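Local coordinates for protein amidohydrolase (Xanthomonas campestris pv. campestris, PDB 4DZH) that binds zinc and probably deaminates adenosine-type substrates such as 5'-methylthioadenosine, as a TIM-barrel amidohydrolase of the ATZ/TRZ family, at residues A199-A202 / P203-N207; T232-E235 / V236-V240; D428-T431 / A432-V435. All coordinates share one frame; numbering follows the deposited sequence.

Contacts 1 and 2 lie on one side of the chain and touch: P203 and Y204 of contact 1 pack on E235 of contact 2, close to the zinc-binding histidine H228. Contact 3 stands apart, its centre about 36 Å from that of contact 1. Contact 1 is mostly buried, a turn leaving a barrel strand, and relies on an imidazole, a hydroxyl and a methyl over a ring. Contacts 2 and 3 are both first turns of helices capped by a short polar side chain, threonine in one and aspartate in the other. Contact 2 turns one flank toward the metal-site side of the barrel, whereas contact 3 lies at the surface and reaches the second subunit.

Contact 1: A199-A202 / P203-N207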
loop_
_atom_site.group_PDB
_atom_site.type_symbol
_atom_site.label_atom_id
_atom_site.label_comp_id
_atom_site.label_asym_id
_atom_site.label_seq_id
_atom_site.Cartn_x
_atom_site.Cartn_y
_atom_site.Cartn_z
ATOM N N ALA A 199 11.542 8.314 -25.967
ATOM C CA ALA A 199 11.805 7.431 -24.847
ATOM C C ALA A 199 13.034 6.559 -25.111
ATOM O O ALA A 199 12.912 5.335 -25.291
ATOM C CB ALA A 199 10.578 6.557 -24.545
ATOM N N PRO A 200 14.220 7.168 -25.111
ATOM C CA PRO A 200 15.382 6.275 -25.136
ATOM C C PRO A 200 15.349 5.347 -23.906
ATOM O O PRO A 200 14.985 5.758 -22.787
ATOM C CB PRO A 200 16.558 7.245 -25.081
ATOM C CG PRO A 200 16.027 8.463 -24.330
ATOM C CD PRO A 200 14.574 8.566 -24.852
ATOM N N HIS A 201 15.656 4.075 -24.116
ATOM C CA HIS A 201 15.367 3.089 -23.085
ATOM C C HIS A 201 16.174 3.290 -21.789
ATOM O O HIS A 201 15.599 3.415 -20.696
ATOM C CB HIS A 201 15.502 1.659 -23.610
ATOM C CG HIS A 201 15.426 0.634 -22.526
ATOM N ND1 HIS A 201 16.535 -0.026 -22.031
ATOM C CD2 HIS A 201 14.372 0.206 -21.789
ATOM C CE1 HIS A 201 16.163 -0.828 -21.047
ATOM N NE2 HIS A 201 14.853 -0.714 -20.890
ATOM N N ALA A 202 17.496 3.303 -21.899
ATOM C CA ALA A 202 18.372 3.418 -20.734
ATOM C C ALA A 202 19.774 3.812 -21.247
ATOM O O ALA A 202 20.072 3.660 -22.449
ATOM C CB ALA A 202 18.454 2.086 -20.003
ATOM N N PRO A 203 20.627 4.341 -20.361
ATOM C CA PRO A 203 21.969 4.738 -20.838
ATOM C C PRO A 203 22.751 3.550 -21.403
ATOM O O PRO A 203 23.599 3.762 -22.307
ATOM C CB PRO A 203 22.629 5.282 -19.567
ATOM C CG PRO A 203 21.452 5.802 -18.744
ATOM C CD PRO A 203 20.387 4.751 -18.965
ATOM N N TYR A 204 22.499 2.343 -20.883
ATOM C CA TYR A 204 23.245 1.142 -21.287
ATOM C C TYR A 204 22.678 0.448 -22.532
ATOM O O TYR A 204 23.251 -0.534 -23.014
ATOM C CB TYR A 204 23.359 0.127 -20.147
ATOM C CG TYR A 204 22.028 -0.195 -19.480
ATOM C CD1 TYR A 204 21.196 -1.186 -19.994
ATOM C CD2 TYR A 204 21.625 0.489 -18.345
ATOM C CE1 TYR A 204 19.989 -1.486 -19.396
ATOM C CE2 TYR A 204 20.419 0.207 -17.740
ATOM C CZ TYR A 204 19.617 -0.782 -18.257
ATOM O OH TYR A 204 18.421 -1.043 -17.642
ATOM N N THR A 205 21.566 0.942 -23.063
ATOM C CA THR A 205 20.977 0.320 -24.255
ATOM C C THR A 205 20.869 1.304 -25.391
ATOM O O THR A 205 20.316 0.973 -26.438
ATOM C CB THR A 205 19.566 -0.232 -24.011
ATOM O OG1 THR A 205 18.728 0.805 -23.467
ATOM C CG2 THR A 205 19.583 -1.441 -23.073
ATOM N N VAL A 206 21.377 2.514 -25.185
ATOM C CA VAL A 206 21.262 3.558 -26.181
ATOM C C VAL A 206 22.663 4.127 -26.402
ATOM O O VAL A 206 23.272 4.678 -25.479
ATOM C CB VAL A 206 20.301 4.689 -25.752
ATOM C CG1 VAL A 206 20.296 5.827 -26.774
ATOM C CG2 VAL A 206 18.876 4.153 -25.547
ATOM N N ASN A 207 23.169 4.009 -27.629
ATOM C CA ASN A 207 24.531 4.467 -27.883
ATOM C C ASN A 207 24.647 5.999 -28.029
ATOM O O ASN A 207 23.639 6.696 -28.100
ATOM C CB ASN A 207 25.166 3.684 -29.037
ATOM C CG ASN A 207 24.500 3.952 -30.404
ATOM O OD1 ASN A 207 23.850 4.978 -30.619
ATOM N ND2 ASN A 207 24.691 3.022 -31.343
#
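The Y204 ring carries the methyl of A202 on one face: CB of A202 sits 3.7 Å from the ring centroid of Y204, displaced toward the rim, in a CH-pi contact. A small methyl can lie close over the ring face. The imidazole of H201 is approached at its edge instead, where OG1 of T205 lies in the ring plane, 2.7 Å from ND1 of H201. That pair is a hydrogen bond in which either partner may give the proton. In H201, chi1 (171°, CG anti to the backbone N) carries the ring to the T205 side, and chi2 (-104°) turns its ND1 edge to OG1. T205 in turn holds OG1 between its own N and carbonyl carbon (chi1 54°), leaving CG2 alongside the imidazole, 3.5 Å from ND1 of H201.

A backbone bond also closes the turn. N of T205 donates to O of A202 over 3.2 Å, reaching it from above the carbonyl plane. P203 suits the bend because its ring fixes phi near -60°. Farther down, CB of P200 rests 3.9 Å from CG2 of V206, and both side chains also meet F211 on the following helix, so the polar turn has an apolar base.

This is the loop that follows the barrel strand 194-200, at the end where amidohydrolases place their metals. H201 O is hydrogen-bonded to ND1 of H228, a zinc-binding histidine, and the two rings meet. H201 is thus a second-shell residue, and T205, one step farther out, probably limits rotation of its imidazole by holding the ND1 edge.

Contact 2: T232-E235 / V236-V240; sequences TAQE and VADSV
Q234 and D238 are brought together by a bend in the glutamine: CG leaves anti to the backbone N (chi1 -174°), then the chain folds at chi2 (65°) so that the amide turns along the helix toward D238. The aspartate answers with CG anti to its carbonyl carbon, which sets the carboxylate facing back by one turn. NE2 of Q234 donates to OD1 of D238 at 2.5 Å, unusually short for such a bond and far from straight (130° at the hydrogen), so its exact geometry is doubtful. As modelled, the amide and carboxylate planes lie 34° apart, and the nitrogen reaches OD1 from above the carboxylate plane.

This i to i+4 pair lies on the exposed flank of the first turns of helix 233-243, spanning the same residues as the backbone bond from N of D238 to O of Q234 (2.8 Å). T232 is the N-cap: its OG1 accepts from N of E235 over 3.1 Å, engaging an amide that has no preceding helical carbonyl to bind. Threonine suits the place because its hydroxyl branches straight from CB, near enough to reach the first turn. At the next step N of V236 makes only a weak bond to O of T232, 3.3 Å long, whereas N of A237 reaches O of A233 at 3.0 Å.

E235 and S239 turn to the buried flank, with V236 at its margin. The extended E235 accepts from N of H230 and N of E231, bracing the segment that leads from H228 into the helix. V236 and S239 pack on P247, and OG of S239 is hydrogen-bonded to O of Q245.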
loop_
_atom_site.group_PDB
_atom_site.type_symbol
_atom_site.label_atom_id
_atom_site.label_comp_id
_atom_site.label_asym_id
_atom_site.label_seq_id
_atom_site.Cartn_x
_atom_site.Cartn_y
_atom_site.Cartn_z
ATOM N N THR A 232 20.073 1.672 -10.993
ATOM C CA THR A 232 20.744 0.648 -10.207
ATOM C C THR A 232 22.227 0.972 -10.022
ATOM O O THR A 232 22.796 1.710 -10.839
ATOM C CB THR A 232 20.638 -0.773 -10.831
ATOM O OG1 THR A 232 21.331 -0.825 -12.077
ATOM C CG2 THR A 232 19.180 -1.193 -11.067
ATOM N N ALA A 233 22.792 0.472 -8.926
ATOM C CA ALA A 233 24.232 0.467 -8.699
ATOM C C ALA A 233 24.982 -0.110 -9.893
ATOM O O ALA A 233 26.021 0.449 -10.293
ATOM C CB ALA A 233 24.570 -0.323 -7.423
ATOM N N GLN A 234 24.490 -1.226 -10.435
ATOM C CA GLN A 234 25.222 -1.920 -11.505
ATOM C C GLN A 234 25.261 -1.076 -12.780
ATOM O O GLN A 234 26.257 -1.098 -13.504
ATOM C CB GLN A 234 24.671 -3.334 -11.767
ATOM C CG GLN A 234 25.502 -4.172 -12.777
ATOM C CD GLN A 234 26.930 -4.500 -12.289
ATOM O OE1 GLN A 234 27.118 -5.252 -11.324
ATOM N NE2 GLN A 234 27.938 -3.923 -12.956
ATOM N N GLU A 235 24.184 -0.331 -13.057
ATOM C CA GLU A 235 24.153 0.640 -14.164
ATOM C C GLU A 235 25.247 1.720 -14.037
ATOM O O GLU A 235 25.959 2.050 -15.009
ATOM C CB GLU A 235 22.772 1.322 -14.249
ATOM C CG GLU A 235 22.768 2.519 -15.205
ATOM C CD GLU A 235 21.527 3.413 -15.085
ATOM O OE1 GLU A 235 20.507 2.933 -14.559
ATOM O OE2 GLU A 235 21.577 4.583 -15.527
ATOM N N VAL A 236 25.362 2.294 -12.845
ATOM C CA VAL A 236 26.388 3.297 -12.615
ATOM C C VAL A 236 27.793 2.691 -12.779
ATOM O O VAL A 236 28.668 3.272 -13.447
ATOM C CB VAL A 236 26.226 3.967 -11.252
ATOM C CG1 VAL A 236 27.442 4.894 -10.982
ATOM C CG2 VAL A 236 24.917 4.744 -11.205
ATOM N N ALA A 237 28.005 1.496 -12.240
ATOM C CA ALA A 237 29.340 0.876 -12.317
ATOM C C ALA A 237 29.694 0.475 -13.760
ATOM O O ALA A 237 30.842 0.696 -14.232
ATOM C CB ALA A 237 29.400 -0.330 -11.399
ATOM N N ASP A 238 28.725 -0.115 -14.467
ATOM C CA ASP A 238 28.970 -0.551 -15.836
ATOM C C ASP A 238 29.321 0.670 -16.701
ATOM O O ASP A 238 30.136 0.590 -17.642
ATOM C CB ASP A 238 27.737 -1.241 -16.441
ATOM C CG ASP A 238 27.534 -2.668 -15.935
ATOM O OD1 ASP A 238 28.471 -3.266 -15.349
ATOM O OD2 ASP A 238 26.403 -3.196 -16.146
ATOM N N SER A 239 28.665 1.793 -16.405
ATOM C CA SER A 239 28.931 3.053 -17.106
ATOM C C SER A 239 30.360 3.544 -16.887
ATOM O O SER A 239 31.024 4.012 -17.828
ATOM C CB SER A 239 27.989 4.157 -16.643
ATOM O OG SER A 239 28.187 5.326 -17.431
ATOM N N VAL A 240 30.802 3.517 -15.638
ATOM C CA VAL A 240 32.200 3.837 -15.320
ATOM C C VAL A 240 33.169 2.936 -16.079
ATOM O O VAL A 240 34.237 3.401 -16.574
ATOM C CB VAL A 240 32.430 3.705 -13.805
ATOM C CG1 VAL A 240 33.912 3.856 -13.461
ATOM C CG2 VAL A 240 31.604 4.754 -13.055
#

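Contact 3: D428-T431 / A432-V435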
loop_
_atom_site.group_PDB
_atom_site.type_symbol
_atom_site.label_atom_id
_atom_site.label_comp_id
_atom_site.label_asym_id
_atom_site.label_seq_id
_atom_site.Cartn_x
_atom_site.Cartn_y
_atom_site.Cartn_z
ATOM N N ASP A 428 -18.443 2.956 -21.202
ATOM C CA ASP A 428 -17.950 2.402 -22.453
ATOM C C ASP A 428 -16.816 1.406 -22.256
ATOM O O ASP A 428 -15.996 1.226 -23.181
ATOM C CB ASP A 428 -17.503 3.513 -23.423
ATOM C CG ASP A 428 -18.659 4.424 -23.866
ATOM O OD1 ASP A 428 -19.838 3.961 -23.928
ATOM O OD2 ASP A 428 -18.377 5.606 -24.173
ATOM N N MET A 429 -16.731 0.781 -21.064
ATOM C CA MET A 429 -15.840 -0.338 -20.899
ATOM C C MET A 429 -16.664 -1.436 -20.262
ATOM O O MET A 429 -17.573 -1.172 -19.490
ATOM C CB MET A 429 -14.609 0.018 -20.029
ATOM C CG MET A 429 -13.931 1.314 -20.472
ATOM S SD MET A 429 -12.285 1.466 -19.757
ATOM C CE MET A 429 -11.339 0.324 -20.719
ATOM N N ASP A 430 -16.368 -2.661 -20.637
ATOM C CA ASP A 430 -17.041 -3.812 -20.046
ATOM C C ASP A 430 -16.021 -4.666 -19.279
ATOM O O ASP A 430 -15.202 -5.373 -19.882
ATOM C CB ASP A 430 -17.738 -4.590 -21.168
ATOM C CG ASP A 430 -18.511 -5.787 -20.657
ATOM O OD1 ASP A 430 -19.564 -5.601 -20.005
ATOM O OD2 ASP A 430 -18.056 -6.921 -20.908
ATOM N N THR A 431 -16.070 -4.598 -17.948
ATOM C CA THR A 431 -15.107 -5.338 -17.110
ATOM C C THR A 431 -15.100 -6.849 -17.368
ATOM O O THR A 431 -14.045 -7.495 -17.334
ATOM C CB THR A 431 -15.297 -5.030 -15.616
ATOM O OG1 THR A 431 -16.634 -5.344 -15.229
ATOM C CG2 THR A 431 -15.064 -3.558 -15.359
ATOM N N ALA A 432 -16.266 -7.420 -17.685
ATOM C CA ALA A 432 -16.287 -8.848 -17.982
ATOM C C ALA A 432 -15.496 -9.226 -19.220
ATOM O O ALA A 432 -14.811 -10.243 -19.222
ATOM C CB ALA A 432 -17.733 -9.342 -18.121
ATOM N N ALA A 433 -15.595 -8.418 -20.289
ATOM C CA ALA A 433 -14.805 -8.691 -21.499
ATOM C C ALA A 433 -13.310 -8.501 -21.236
ATOM O O ALA A 433 -12.468 -9.230 -21.769
ATOM C CB ALA A 433 -15.248 -7.781 -22.650
ATOM N N LEU A 434 -13.000 -7.492 -20.430
ATOM C CA LEU A 434 -11.618 -7.208 -20.027
ATOM C C LEU A 434 -10.997 -8.403 -19.318
ATOM O O LEU A 434 -9.891 -8.843 -19.664
ATOM C CB LEU A 434 -11.583 -5.956 -19.131
ATOM C CG LEU A 434 -11.952 -4.650 -19.869
ATOM C CD1 LEU A 434 -11.843 -3.498 -18.892
ATOM C CD2 LEU A 434 -11.092 -4.431 -21.092
ATOM N N VAL A 435 -11.760 -8.960 -18.379
ATOM C CA VAL A 435 -11.306 -10.125 -17.624
ATOM C C VAL A 435 -11.179 -11.344 -18.532
ATOM O O VAL A 435 -10.159 -12.060 -18.505
ATOM C CB VAL A 435 -12.200 -10.420 -16.393
ATOM C CG1 VAL A 435 -11.767 -11.740 -15.679
ATOM C CG2 VAL A 435 -12.170 -9.259 -15.437
#
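D430 reaches over the start of helix 431-447, and OD2 of D430 accepts from N of A433 at 2.9 Å. The aspartate is the N-cap, and its CG lies anti to the backbone N (chi1 -178°), a course that carries the carboxylate past A432 to the amide of A433. That amide comes in from above the carboxylate plane, 37° out of it. A negative group is well placed here, since it probably gains from the positive end of the helix dipole.

The backbone makes the tight part of the contact. N of L434 meets O of D430 at 3.1 Å, nearly in line with the carbonyl bond, and N of V435 bonds to O of T431 at 2.9 Å. L434 leans back over the same carbonyl: its CG lies 3.3 Å from O of D430, and CG2 of V435 comes to 3.2 Å from O of T431. These branched side chains lie over the carbonyls of D430 and T431. M429, just before the cap, adds a light contact on the packed side, with CE 4.3 Å from CD1 of L434; its long, unbranched side chain reaches helix 114-130.

The solvent side is looser. Small alanines, A432 and A433, occupy the exposed turn with D430, and their methyls lie beside its OD2, CB of A433 being 3.4 Å from OD2 of D430.

In the fold, the segment joins strand 425-426 to the C-terminal helix. M429 and L434 together rest on helix 114-130, at T122, I125 and A126, while T431 and V435 pack on L389 and S387 of the second subunit.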